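Local atomic coordinates of branched-chain-amino-acid aminotransferase (Pseudomonas sp. UW4, PDB entry 6JIF), a protein that catalyses the pyridoxal-5'-phosphate-dependent transfer of the amino group between branched-chain amino acids and 2-oxo acids, probably 2-oxoglutarate in particular. Residues R194-K204 with N259-I267; S271-M282 with V333-V344. All blocks are in the same frame, centred on the assembly; numbering follows the deposited sequence.

Followed from the N terminus, the chain lays down all but the last strand of the seven-stranded antiparallel sheet, enters the mixed sheet through strand 185-189 and then runs into the loop 194-204, which carries the cofactor lysine. Contact 1 closes when the loop 259-267, after strand 255-258, comes back against it, enclosing helix 206-221 and four strands. The chain passes directly into helix 267-278, which opens contact 2; that contact closes some fifty residues later, about half of them strand, when helix 332-346 packs across it. The two closures are neither nested nor crossed but follow in series, their centres about 24 Å apart. Contact 1 shapes the cofactor pocket, whereas contact 2 joins two helices beside the mixed sheet.

Contact 1 (R194-K204 with N259-I267); sequences RAAPQGTGAAK and NSPSVLPGI. With PLP (pyridoxal-5'-phosphate), chain D.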
loop_
_atom_site.group_PDB
_atom_site.type_symbol
_atom_site.label_atom_id
_atom_site.label_comp_id
_atom_site.label_asym_id
_atom_site.label_seq_id
_atom_site.Cartn_x
_atom_site.Cartn_y
_atom_site.Cartn_z
ATOM N N ARG B 194 8.586 3.655 -6.257
ATOM C CA ARG B 194 8.090 3.093 -4.994
ATOM C C ARG B 194 7.111 4.042 -4.315
ATOM O O ARG B 194 6.290 3.595 -3.493
ATOM C CB ARG B 194 9.219 2.759 -3.993
ATOM C CG ARG B 194 10.185 3.923 -3.719
ATOM C CD ARG B 194 11.144 3.637 -2.533
ATOM N NE ARG B 194 10.450 3.648 -1.234
ATOM C CZ ARG B 194 10.218 4.752 -0.498
ATOM N NH1 ARG B 194 10.647 5.956 -0.888
ATOM N NH2 ARG B 194 9.608 4.629 0.688
ATOM N N ALA B 195 7.203 5.336 -4.600
ATOM C CA ALA B 195 6.345 6.267 -3.868
ATOM C C ALA B 195 6.114 7.496 -4.723
ATOM O O ALA B 195 6.913 7.827 -5.598
ATOM C CB ALA B 195 6.953 6.691 -2.517
ATOM N N ALA B 196 5.021 8.206 -4.418
ATOM C CA ALA B 196 4.660 9.433 -5.140
ATOM C C ALA B 196 5.441 10.621 -4.580
ATOM O O ALA B 196 6.014 10.543 -3.465
ATOM C CB ALA B 196 3.170 9.674 -4.961
ATOM N N PRO B 197 5.494 11.737 -5.317
ATOM C CA PRO B 197 6.191 12.905 -4.765
ATOM C C PRO B 197 5.607 13.373 -3.435
ATOM O O PRO B 197 6.376 13.760 -2.559
ATOM C CB PRO B 197 6.060 13.969 -5.852
ATOM C CG PRO B 197 5.814 13.166 -7.167
ATOM C CD PRO B 197 5.017 11.960 -6.699
ATOM N N GLN B 198 4.288 13.350 -3.259
ATOM C CA GLN B 198 3.628 13.731 -2.009
ATOM C C GLN B 198 2.759 12.569 -1.541
ATOM O O GLN B 198 1.570 12.739 -1.247
ATOM C CB GLN B 198 2.798 15.002 -2.175
ATOM C CG GLN B 198 3.648 16.235 -2.509
ATOM C CD GLN B 198 4.634 16.591 -1.396
ATOM O OE1 GLN B 198 4.395 16.316 -0.206
ATOM N NE2 GLN B 198 5.756 17.221 -1.782
ATOM N N GLY B 199 3.371 11.385 -1.517
ATOM C CA GLY B 199 2.718 10.171 -1.101
ATOM C C GLY B 199 3.232 9.748 0.261
ATOM O O GLY B 199 3.536 10.578 1.139
ATOM N N THR B 200 3.314 8.433 0.430
ATOM C CA THR B 200 3.607 7.843 1.726
ATOM C C THR B 200 5.057 7.354 1.825
ATOM O O THR B 200 5.377 6.573 2.731
ATOM C CB THR B 200 2.632 6.700 2.007
ATOM O OG1 THR B 200 2.666 5.745 0.943
ATOM C CG2 THR B 200 1.230 7.198 2.139
ATOM N N GLY B 201 5.950 7.856 0.952
ATOM C CA GLY B 201 7.322 7.337 0.876
ATOM C C GLY B 201 8.160 7.548 2.140
ATOM O O GLY B 201 9.110 6.795 2.378
ATOM N N ALA B 202 7.816 8.551 2.965
ATOM C CA ALA B 202 8.547 8.800 4.192
ATOM C C ALA B 202 7.971 8.062 5.385
ATOM O O ALA B 202 8.543 8.151 6.468
ATOM C CB ALA B 202 8.620 10.291 4.525
ATOM N N ALA B 203 6.899 7.314 5.203
ATOM C CA ALA B 203 6.325 6.450 6.233
ATOM C C ALA B 203 6.672 4.993 5.917
ATOM O O ALA B 203 6.736 4.609 4.745
ATOM C CB ALA B 203 4.816 6.626 6.283
ATOM N N LYS B 204 6.910 4.178 6.962
ATOM C CA LYS B 204 7.269 2.785 6.705
ATOM C C LYS B 204 5.969 1.986 6.665
ATOM O O LYS B 204 5.565 1.319 7.619
ATOM C CB LYS B 204 8.242 2.270 7.751
ATOM C CG LYS B 204 9.140 1.152 7.219
ATOM C CD LYS B 204 10.331 1.002 8.105
ATOM C CE LYS B 204 11.304 -0.038 7.551
ATOM N NZ LYS B 204 11.927 0.418 6.288
ATOM N N ASN B 259 18.101 13.646 0.196
ATOM C CA ASN B 259 17.144 14.324 1.060
ATOM C C ASN B 259 15.977 14.722 0.175
ATOM O O ASN B 259 16.177 15.409 -0.828
ATOM C CB ASN B 259 17.815 15.551 1.683
ATOM C CG ASN B 259 16.915 16.294 2.632
ATOM O OD1 ASN B 259 15.983 15.739 3.161
ATOM N ND2 ASN B 259 17.240 17.537 2.886
ATOM N N SER B 260 14.787 14.240 0.486
ATOM C CA SER B 260 13.599 14.656 -0.257
ATOM C C SER B 260 12.382 14.220 0.541
ATOM O O SER B 260 12.493 13.329 1.404
ATOM C CB SER B 260 13.566 14.027 -1.652
ATOM O OG SER B 260 12.726 12.887 -1.692
ATOM N N PRO B 261 11.221 14.803 0.262
ATOM C CA PRO B 261 10.020 14.423 1.034
ATOM C C PRO B 261 9.601 12.964 0.857
ATOM O O PRO B 261 8.851 12.470 1.716
ATOM C CB PRO B 261 8.938 15.379 0.508
ATOM C CG PRO B 261 9.706 16.589 -0.071
ATOM C CD PRO B 261 11.015 15.977 -0.593
ATOM N N SER B 262 10.082 12.257 -0.184
ATOM C CA SER B 262 9.661 10.875 -0.440
ATOM C C SER B 262 10.693 9.825 -0.035
ATOM O O SER B 262 10.363 8.635 -0.056
ATOM C CB SER B 262 9.269 10.694 -1.905
ATOM O OG SER B 262 10.334 11.123 -2.756
ATOM N N VAL B 263 11.882 10.226 0.412
ATOM C CA VAL B 263 12.866 9.282 0.965
ATOM C C VAL B 263 12.445 8.794 2.352
ATOM O O VAL B 263 12.082 9.574 3.238
ATOM C CB VAL B 263 14.252 9.956 1.011
ATOM C CG1 VAL B 263 15.306 9.081 1.706
ATOM C CG2 VAL B 263 14.753 10.302 -0.389
ATOM N N LEU B 264 12.599 7.502 2.589
ATOM C CA LEU B 264 12.342 6.932 3.911
ATOM C C LEU B 264 13.465 7.305 4.873
ATOM O O LEU B 264 14.637 7.002 4.598
ATOM C CB LEU B 264 12.215 5.409 3.791
ATOM C CG LEU B 264 11.588 4.605 4.940
ATOM C CD1 LEU B 264 12.508 4.556 6.104
ATOM C CD2 LEU B 264 10.237 5.096 5.437
ATOM N N PRO B 265 13.179 7.982 5.983
ATOM C CA PRO B 265 14.265 8.419 6.868
ATOM C C PRO B 265 14.798 7.272 7.716
ATOM O O PRO B 265 14.208 6.937 8.738
ATOM C CB PRO B 265 13.609 9.501 7.750
ATOM C CG PRO B 265 12.147 9.284 7.565
ATOM C CD PRO B 265 11.901 8.657 6.270
ATOM N N GLY B 266 15.850 6.607 7.244
ATOM C CA GLY B 266 16.288 5.388 7.893
ATOM C C GLY B 266 17.054 5.663 9.166
ATOM O O GLY B 266 17.722 6.693 9.300
ATOM N N ILE B 267 16.938 4.723 10.108
ATOM C CA ILE B 267 17.694 4.805 11.375
ATOM C C ILE B 267 19.170 4.417 11.182
ATOM O O ILE B 267 20.056 4.998 11.804
ATOM C CB ILE B 267 17.001 3.914 12.419
ATOM C CG1 ILE B 267 15.568 4.464 12.688
ATOM C CG2 ILE B 267 17.760 3.877 13.772
ATOM C CD1 ILE B 267 14.677 3.434 13.352
HETATM N N1 PLP D . 14.723 2.778 2.702
HETATM C C2 PLP D . 13.482 2.220 2.637
HETATM C C2A PLP D . 12.688 2.483 1.397
HETATM C C3 PLP D . 12.971 1.492 3.713
HETATM O O3 PLP D . 11.699 0.987 3.646
HETATM C C4 PLP D . 13.773 1.289 4.866
HETATM C C4A PLP D . 13.195 0.682 6.131
HETATM C C5 PLP D . 15.056 1.871 4.867
HETATM C C6 PLP D . 15.484 2.605 3.802
HETATM C C5A PLP D . 16.062 1.699 5.961
HETATM O O4P PLP D . 15.545 2.078 7.180
HETATM P P PLP D . 16.273 1.571 8.506
HETATM O O1P PLP D . 17.732 1.957 8.464
HETATM O O2P PLP D . 15.530 2.365 9.590
HETATM O O3P PLP D . 16.161 0.058 8.663
HETATM O O HOH W 1 6.328 12.526 0.049
#
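Arg194 and Ser262 meet through a hydrogen bond from the guanidinium to a backbone carbonyl, and Leu264 beside them carries the contact on to the cofactor. From CB, the arginine chain runs through CG and CD and bends at chi3 (-71°), which brings the edge of the guanidinium to Gly201 O. NE lies 3.6 Å from the methyl carbon C2A of PLP, which covers one face of the group. NH1 donates to Ser262 O at 2.8 Å, almost in the guanidinium plane, while NH2 gives a nearly straight bond (175°) to a lone pair of Gly201 O, also 2.8 Å away. One flat group thus ties the carbonyls of both loops together, and the two bonds fix its rotation. Glu239 accepts the hydroxyl of Ser262. A water donates to Pro197 O and, weakly, to Pro261 O.

Leu264 lays CB and CG over the pyridine ring, CG 3.6 Å from PLP C3, and CD1 continues above C4. Its other branch turns to the 194-204 loop, where CD2 packs 3.6 Å from Ala203 C. Pro265 CD rests 3.4 Å from Ala202 O. Lys204 NZ is bonded covalently to PLP C4A at 1.3 Å, and Ile267 N, in the first turn of its helix, donates to the phosphate oxygen O2P at 2.8 Å. Schiff-base lysine, leucine over the ring and phosphate at a helix N terminus form part of the cofactor site of a class IV aminotransferase.

Contact 2 (S271-M282 with V333-V344); sequences SLIELAKTRLGM and VTQKLYKELTGV
Two helices packed across one another beside the mixed sheet of the class IV aminotransferase fold make this contact: their axes approach to 10.4 Å and lie 106° apart. Leu272 and Leu341 meet at its buried side, their chains at about a right angle and CD2 of the first 3.9 Å from CD2 of the second. Leu275 places CD1 equally close to Leu341 CD1, while its CB and both methyls gather round the CG of Glu340. Phe255 and Ile309 of the sheet also touch Leu272 and Leu337.

Beyond the end of helix 267-278, Leu280 and Met282 extend the apolar seam. Leu280 sends CD1 to 3.6 Å from Leu337 CD2, and its CD2 slides past the methylenes of Lys336 in the opposite direction. Met282, bent at chi3 (72°), brings CE to 3.8 Å from Val333 CG1, the two side chains meeting tip to tip.

The polar edge is looser. Glu340, with CG anti to the backbone N (chi1 -176°) and a bend at chi2, carries OE2 over the Arg279 chain, 3.5 Å from CB. The salt bridge from Arg279 NH1 to Glu340 OE2 is long, 3.8 Å, with guanidinium and carboxylate nearly perpendicular; a water joins the same two atoms, and NH1 also donates to Glu350 O. A second water links Leu280 O to Lys336 NZ, weakly on the lysine side. Cohesion between the helices therefore probably comes mainly from leucine and methionine methyls, with charge and water adding a modest solvent-side attraction.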
loop_
_atom_site.group_PDB
_atom_site.type_symbol
_atom_site.label_atom_id
_atom_site.label_comp_id
_atom_site.label_asym_id
_atom_site.label_seq_id
_atom_site.Cartn_x
_atom_site.Cartn_y
_atom_site.Cartn_z
ATOM N N SER B 271 22.185 6.887 12.014
ATOM C CA SER B 271 23.294 6.430 12.829
ATOM C C SER B 271 24.621 6.667 12.132
ATOM O O SER B 271 25.603 7.075 12.762
ATOM C CB SER B 271 23.084 4.950 13.170
ATOM O OG SER B 271 21.917 4.793 14.004
ATOM N N LEU B 272 24.699 6.333 10.837
ATOM C CA LEU B 272 25.931 6.577 10.082
ATOM C C LEU B 272 26.226 8.070 9.992
ATOM O O LEU B 272 27.387 8.483 10.082
ATOM C CB LEU B 272 25.807 5.954 8.676
ATOM C CG LEU B 272 25.757 4.420 8.647
ATOM C CD1 LEU B 272 25.541 3.864 7.246
ATOM C CD2 LEU B 272 27.098 3.880 9.219
ATOM N N ILE B 273 25.199 8.909 9.808
ATOM C CA ILE B 273 25.434 10.357 9.767
ATOM C C ILE B 273 26.040 10.823 11.078
ATOM O O ILE B 273 27.017 11.584 11.096
ATOM C CB ILE B 273 24.142 11.122 9.409
ATOM C CG1 ILE B 273 23.811 10.917 7.922
ATOM C CG2 ILE B 273 24.262 12.629 9.727
ATOM C CD1 ILE B 273 22.407 11.351 7.506
ATOM N N GLU B 274 25.472 10.355 12.203
ATOM C CA GLU B 274 25.958 10.780 13.515
ATOM C C GLU B 274 27.356 10.233 13.793
ATOM O O GLU B 274 28.206 10.945 14.336
ATOM C CB GLU B 274 24.945 10.368 14.594
ATOM C CG GLU B 274 23.726 11.358 14.510
ATOM C CD GLU B 274 22.409 11.020 15.249
ATOM O OE1 GLU B 274 22.045 9.848 15.457
ATOM O OE2 GLU B 274 21.675 12.006 15.550
ATOM N N LEU B 275 27.638 8.982 13.404
ATOM C CA LEU B 275 28.975 8.450 13.662
ATOM C C LEU B 275 29.995 9.123 12.761
ATOM O O LEU B 275 31.099 9.421 13.193
ATOM C CB LEU B 275 29.024 6.935 13.474
ATOM C CG LEU B 275 28.244 6.149 14.534
ATOM C CD1 LEU B 275 28.106 4.709 14.033
ATOM C CD2 LEU B 275 28.925 6.207 15.922
ATOM N N ALA B 276 29.624 9.377 11.499
ATOM C CA ALA B 276 30.503 10.090 10.590
ATOM C C ALA B 276 30.878 11.442 11.168
ATOM O O ALA B 276 32.046 11.823 11.161
ATOM C CB ALA B 276 29.793 10.276 9.218
ATOM N N LYS B 277 29.883 12.194 11.673
ATOM C CA LYS B 277 30.149 13.544 12.161
ATOM C C LYS B 277 30.878 13.546 13.489
ATOM O O LYS B 277 31.777 14.368 13.702
ATOM C CB LYS B 277 28.853 14.323 12.309
ATOM C CG LYS B 277 28.272 14.818 11.014
ATOM C CD LYS B 277 27.059 15.760 11.385
ATOM C CE LYS B 277 25.988 15.841 10.281
ATOM N NZ LYS B 277 24.711 16.437 10.813
ATOM N N THR B 278 30.445 12.711 14.435
ATOM C CA THR B 278 30.928 12.835 15.800
ATOM C C THR B 278 32.005 11.819 16.173
ATOM O O THR B 278 32.611 11.957 17.246
ATOM C CB THR B 278 29.770 12.725 16.794
ATOM O OG1 THR B 278 29.272 11.386 16.771
ATOM C CG2 THR B 278 28.646 13.654 16.340
ATOM N N ARG B 279 32.204 10.768 15.383
ATOM C CA ARG B 279 33.227 9.787 15.729
ATOM C C ARG B 279 34.301 9.592 14.667
ATOM O O ARG B 279 35.417 9.155 15.005
ATOM C CB ARG B 279 32.568 8.428 16.090
ATOM C CG ARG B 279 31.771 8.455 17.427
ATOM C CD ARG B 279 32.684 8.601 18.609
ATOM N NE ARG B 279 31.883 8.467 19.834
ATOM C CZ ARG B 279 31.575 7.301 20.401
ATOM N NH1 ARG B 279 32.022 6.179 19.884
ATOM N NH2 ARG B 279 30.818 7.269 21.510
ATOM N N LEU B 280 33.990 9.814 13.383
ATOM C CA LEU B 280 34.942 9.525 12.312
ATOM C C LEU B 280 35.559 10.762 11.679
ATOM O O LEU B 280 36.322 10.620 10.724
ATOM C CB LEU B 280 34.253 8.706 11.210
ATOM C CG LEU B 280 33.707 7.424 11.821
ATOM C CD1 LEU B 280 32.750 6.723 10.919
ATOM C CD2 LEU B 280 34.933 6.525 12.165
ATOM N N GLY B 281 35.210 11.958 12.152
ATOM C CA GLY B 281 35.750 13.201 11.636
ATOM C C GLY B 281 35.366 13.483 10.203
ATOM O O GLY B 281 36.139 14.110 9.478
ATOM N N MET B 282 34.175 13.052 9.784
ATOM C CA MET B 282 33.727 13.224 8.401
ATOM C C MET B 282 32.676 14.331 8.243
ATOM O O MET B 282 31.912 14.634 9.168
ATOM C CB MET B 282 33.155 11.917 7.847
ATOM C CG MET B 282 34.194 10.806 7.775
ATOM S SD MET B 282 33.379 9.261 7.295
ATOM C CE MET B 282 33.049 9.646 5.593
ATOM N N VAL B 333 36.591 3.523 3.042
ATOM C CA VAL B 333 35.708 4.352 3.852
ATOM C C VAL B 333 34.501 3.541 4.274
ATOM O O VAL B 333 34.064 3.619 5.424
ATOM C CB VAL B 333 35.295 5.635 3.113
ATOM C CG1 VAL B 333 34.291 6.439 4.021
ATOM C CG2 VAL B 333 36.529 6.447 2.772
ATOM N N THR B 334 33.916 2.783 3.333
ATOM C CA THR B 334 32.796 1.909 3.650
ATOM C C THR B 334 33.182 0.907 4.715
ATOM O O THR B 334 32.406 0.650 5.645
ATOM C CB THR B 334 32.310 1.186 2.371
ATOM O OG1 THR B 334 31.802 2.152 1.438
ATOM C CG2 THR B 334 31.185 0.177 2.683
ATOM N N GLN B 335 34.402 0.367 4.625
ATOM C CA GLN B 335 34.820 -0.597 5.618
ATOM C C GLN B 335 34.871 0.068 6.985
ATOM O O GLN B 335 34.401 -0.499 7.963
ATOM C CB GLN B 335 36.177 -1.211 5.253
ATOM C CG GLN B 335 36.003 -2.154 4.075
ATOM C CD GLN B 335 37.161 -3.092 3.834
ATOM O OE1 GLN B 335 38.084 -2.789 3.068
ATOM N NE2 GLN B 335 37.115 -4.248 4.478
ATOM N N LYS B 336 35.384 1.309 7.041
ATOM C CA LYS B 336 35.515 2.019 8.313
ATOM C C LYS B 336 34.144 2.324 8.919
ATOM O O LYS B 336 33.943 2.143 10.130
ATOM C CB LYS B 336 36.338 3.294 8.089
ATOM C CG LYS B 336 36.569 4.151 9.335
ATOM C CD LYS B 336 37.473 5.381 9.036
ATOM C CE LYS B 336 36.840 6.337 7.986
ATOM N NZ LYS B 336 37.672 7.578 7.736
ATOM N N LEU B 337 33.190 2.756 8.091
ATOM C CA LEU B 337 31.818 2.977 8.553
ATOM C C LEU B 337 31.190 1.684 9.063
ATOM O O LEU B 337 30.500 1.665 10.073
ATOM C CB LEU B 337 30.968 3.544 7.412
ATOM C CG LEU B 337 31.256 4.991 7.021
ATOM C CD1 LEU B 337 30.664 5.303 5.636
ATOM C CD2 LEU B 337 30.663 5.945 8.047
ATOM N N TYR B 338 31.344 0.604 8.319
ATOM C CA TYR B 338 30.782 -0.657 8.777
ATOM C C TYR B 338 31.409 -1.092 10.109
ATOM O O TYR B 338 30.707 -1.557 11.021
ATOM C CB TYR B 338 31.032 -1.701 7.707
ATOM C CG TYR B 338 30.533 -3.052 8.063
ATOM C CD1 TYR B 338 29.208 -3.372 7.853
ATOM C CD2 TYR B 338 31.404 -4.024 8.578
ATOM C CE1 TYR B 338 28.740 -4.616 8.148
ATOM C CE2 TYR B 338 30.937 -5.294 8.894
ATOM C CZ TYR B 338 29.605 -5.583 8.668
ATOM O OH TYR B 338 29.109 -6.830 8.987
ATOM N N LYS B 339 32.716 -0.932 10.233
ATOM C CA LYS B 339 33.409 -1.304 11.475
ATOM C C LYS B 339 32.854 -0.500 12.645
ATOM O O LYS B 339 32.557 -1.050 13.711
ATOM C CB LYS B 339 34.897 -1.067 11.334
ATOM C CG LYS B 339 35.660 -1.459 12.641
ATOM C CD LYS B 339 37.183 -1.531 12.469
ATOM C CE LYS B 339 37.845 -0.177 12.674
ATOM N NZ LYS B 339 38.725 0.228 11.492
ATOM N N GLU B 340 32.692 0.809 12.445
ATOM C CA GLU B 340 32.239 1.674 13.533
ATOM C C GLU B 340 30.813 1.320 13.956
ATOM O O GLU B 340 30.504 1.185 15.167
ATOM C CB GLU B 340 32.340 3.139 13.090
ATOM C CG GLU B 340 31.980 4.150 14.187
ATOM C CD GLU B 340 33.035 4.238 15.331
ATOM O OE1 GLU B 340 34.164 3.686 15.212
ATOM O OE2 GLU B 340 32.768 4.949 16.361
ATOM N N LEU B 341 29.937 1.139 12.975
ATOM C CA LEU B 341 28.530 0.917 13.268
ATOM C C LEU B 341 28.313 -0.447 13.913
ATOM O O LEU B 341 27.618 -0.558 14.930
ATOM C CB LEU B 341 27.696 1.059 11.990
ATOM C CG LEU B 341 26.210 0.775 12.337
ATOM C CD1 LEU B 341 25.678 1.702 13.504
ATOM C CD2 LEU B 341 25.318 0.935 11.107
ATOM N N THR B 342 28.904 -1.498 13.350
ATOM C CA THR B 342 28.781 -2.818 13.987
ATOM C C THR B 342 29.460 -2.867 15.357
ATOM O O THR B 342 28.984 -3.577 16.251
ATOM C CB THR B 342 29.343 -3.902 13.055
ATOM O OG1 THR B 342 30.770 -3.704 12.839
ATOM C CG2 THR B 342 28.593 -3.824 11.710
ATOM N N GLY B 343 30.556 -2.121 15.545
ATOM C CA GLY B 343 31.184 -2.082 16.860
ATOM C C GLY B 343 30.280 -1.452 17.909
ATOM O O GLY B 343 30.208 -1.939 19.044
ATOM N N VAL B 344 29.582 -0.373 17.544
ATOM C CA VAL B 344 28.655 0.227 18.497
ATOM C C VAL B 344 27.480 -0.708 18.764
ATOM O O VAL B 344 27.120 -0.959 19.931
ATOM C CB VAL B 344 28.219 1.604 17.994
ATOM C CG1 VAL B 344 26.981 2.088 18.790
ATOM C CG2 VAL B 344 29.425 2.572 18.078
HETATM O O HOH W 2 34.521 5.723 17.996
HETATM O O HOH W 3 38.203 8.635 10.836
#